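Local coordinates for YjbQ family protein (Sulfolobus solfataricus, PDB 1VPH) that is of unknown function, belongs to the UPF0047 (YjbQ-like) family, assembles from three copies and binds a potassium ion, at residues G49-F54 and I142-L147. Residues are numbered along the deposited sequence; the frame is centred on the assembly and turned at random.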
loop_
_atom_site.group_PDB
_atom_site.type_symbol
_atom_site.label_atom_id
_atom_site.label_comp_id
_atom_site.label_asym_id
_atom_site.label_seq_id
_atom_site.Cartn_x
_atom_site.Cartn_y
_atom_site.Cartn_z
ATOM N N GLY C 49 17.705 5.772 0.757
ATOM C CA GLY C 49 16.810 5.294 1.772
ATOM C C GLY C 49 15.402 5.214 1.236
ATOM O O GLY C 49 15.199 4.896 0.046
ATOM N N ILE C 50 14.452 5.501 2.107
ATOM C CA ILE C 50 13.063 5.472 1.745
ATOM C C ILE C 50 12.377 6.740 2.215
ATOM O O ILE C 50 12.848 7.430 3.124
ATOM C CB ILE C 50 12.312 4.231 2.295
ATOM C CG1 ILE C 50 12.420 4.142 3.810
ATOM C CG2 ILE C 50 12.884 2.943 1.676
ATOM C CD1 ILE C 50 11.418 3.207 4.437
ATOM N N CYS C 51 11.269 7.065 1.554
ATOM C CA CYS C 51 10.467 8.197 1.960
ATOM C C CYS C 51 9.040 7.640 2.159
ATOM O O CYS C 51 8.422 7.130 1.193
ATOM C CB CYS C 51 10.505 9.277 0.921
ATOM S SG CYS C 51 9.337 10.618 1.218
ATOM N N LEU C 52 8.576 7.710 3.403
ATOM C CA LEU C 52 7.232 7.399 3.810
ATOM C C LEU C 52 6.385 8.667 3.837
ATOM O O LEU C 52 6.717 9.628 4.508
ATOM C CB LEU C 52 7.239 6.785 5.230
ATOM C CG LEU C 52 5.892 6.454 5.884
ATOM C CD1 LEU C 52 5.099 5.370 5.090
ATOM C CD2 LEU C 52 6.010 6.006 7.353
ATOM N N ILE C 53 5.263 8.646 3.119
ATOM C CA ILE C 53 4.306 9.735 3.117
ATOM C C ILE C 53 3.000 9.174 3.667
ATOM O O ILE C 53 2.411 8.268 3.052
ATOM C CB ILE C 53 4.064 10.220 1.663
ATOM C CG1 ILE C 53 5.381 10.618 0.999
ATOM C CG2 ILE C 53 3.053 11.361 1.640
ATOM C CD1 ILE C 53 5.852 9.653 -0.048
ATOM N N PHE C 54 2.565 9.692 4.804
ATOM C CA PHE C 54 1.567 9.033 5.685
ATOM C C PHE C 54 0.565 10.054 6.216
ATOM O O PHE C 54 0.958 11.139 6.642
ATOM C CB PHE C 54 2.288 8.312 6.819
ATOM C CG PHE C 54 1.376 7.695 7.857
ATOM C CD1 PHE C 54 0.898 6.384 7.732
ATOM C CD2 PHE C 54 0.979 8.420 8.971
ATOM C CE1 PHE C 54 0.047 5.862 8.699
ATOM C CE2 PHE C 54 0.109 7.866 9.936
ATOM C CZ PHE C 54 -0.325 6.589 9.793
ATOM N N ILE C 142 -0.148 15.569 6.839
ATOM C CA ILE C 142 0.638 14.532 6.195
ATOM C C ILE C 142 2.037 14.497 6.845
ATOM O O ILE C 142 2.721 15.523 6.923
ATOM C CB ILE C 142 0.840 14.837 4.703
ATOM C CG1 ILE C 142 -0.510 14.974 3.954
ATOM C CG2 ILE C 142 1.653 13.733 4.012
ATOM C CD1 ILE C 142 -0.618 16.201 3.101
ATOM N N THR C 143 2.437 13.331 7.322
ATOM C CA THR C 143 3.791 13.133 7.816
ATOM C C THR C 143 4.660 12.691 6.689
ATOM O O THR C 143 4.280 11.791 5.922
ATOM C CB THR C 143 3.789 12.011 8.881
ATOM O OG1 THR C 143 2.941 12.451 9.948
ATOM C CG2 THR C 143 5.183 11.728 9.407
ATOM N N VAL C 144 5.857 13.274 6.612
ATOM C CA VAL C 144 6.837 12.849 5.642
ATOM C C VAL C 144 8.026 12.388 6.442
ATOM O O VAL C 144 8.603 13.160 7.150
ATOM C CB VAL C 144 7.229 13.971 4.684
ATOM C CG1 VAL C 144 8.260 13.527 3.659
ATOM C CG2 VAL C 144 5.961 14.563 3.968
ATOM N N GLU C 145 8.400 11.132 6.275
ATOM C CA GLU C 145 9.558 10.594 6.990
ATOM C C GLU C 145 10.583 10.063 5.998
ATOM O O GLU C 145 10.250 9.257 5.133
ATOM C CB GLU C 145 9.075 9.500 7.908
ATOM C CG GLU C 145 10.142 8.972 8.850
ATOM C CD GLU C 145 9.657 7.791 9.705
ATOM O OE1 GLU C 145 8.444 7.444 9.681
ATOM O OE2 GLU C 145 10.491 7.220 10.449
ATOM N N ILE C 146 11.828 10.511 6.118
ATOM C CA ILE C 146 12.914 9.974 5.315
ATOM C C ILE C 146 13.796 9.138 6.246
ATOM O O ILE C 146 14.114 9.543 7.342
ATOM C CB ILE C 146 13.745 11.064 4.585
ATOM C CG1 ILE C 146 12.816 11.928 3.689
ATOM C CG2 ILE C 146 14.707 10.406 3.650
ATOM C CD1 ILE C 146 12.283 13.105 4.354
ATOM N N LEU C 147 14.155 7.951 5.792
ATOM C CA LEU C 147 14.967 7.037 6.609
ATOM C C LEU C 147 16.046 6.445 5.718
ATOM O O LEU C 147 15.732 6.013 4.622
ATOM C CB LEU C 147 14.028 5.998 7.207
ATOM C CG LEU C 147 14.420 5.043 8.342
ATOM C CD1 LEU C 147 13.302 4.880 9.315
ATOM C CD2 LEU C 147 14.798 3.667 7.782
#
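L52 and E145 pair at the middle of two antiparallel strands, 49-54 and 142-147. Their backbones bond both ways: L52 N to E145 O at 2.9 Å, and E145 N to L52 O with an N-H...O angle of 171°. I50 with L147 and F54 with T143 repeat this, giving six bonds in all. From E145, CB lies 4.1 Å from L52 O. CG continues opposite the backbone N (chi1 -172°), and the extended chain crosses the L52 side chain at a slant. At the tip, E145 OE1 comes 3.7 Å from L52 CD2, a plain van der Waals contact. The side chain of E145 also touches V15 and F17 of strand 14-24.

The other face carries C51, I53, V144 and I146. C51 SG meets V144 CG1 at 3.9 Å, and I53 CG2 meets I142 CG2 at 3.6 Å. Helix 34-44 covers this layer through V37 and I40. The face with L52 and E145 instead looks to the other subunits: F54 meets the ring of F113 of a second subunit, and L147 packs on L147 of both neighbours. The arrangement is a regular antiparallel beta ladder inside a five-stranded sheet, with a helix on one face and the trimer interface on the other.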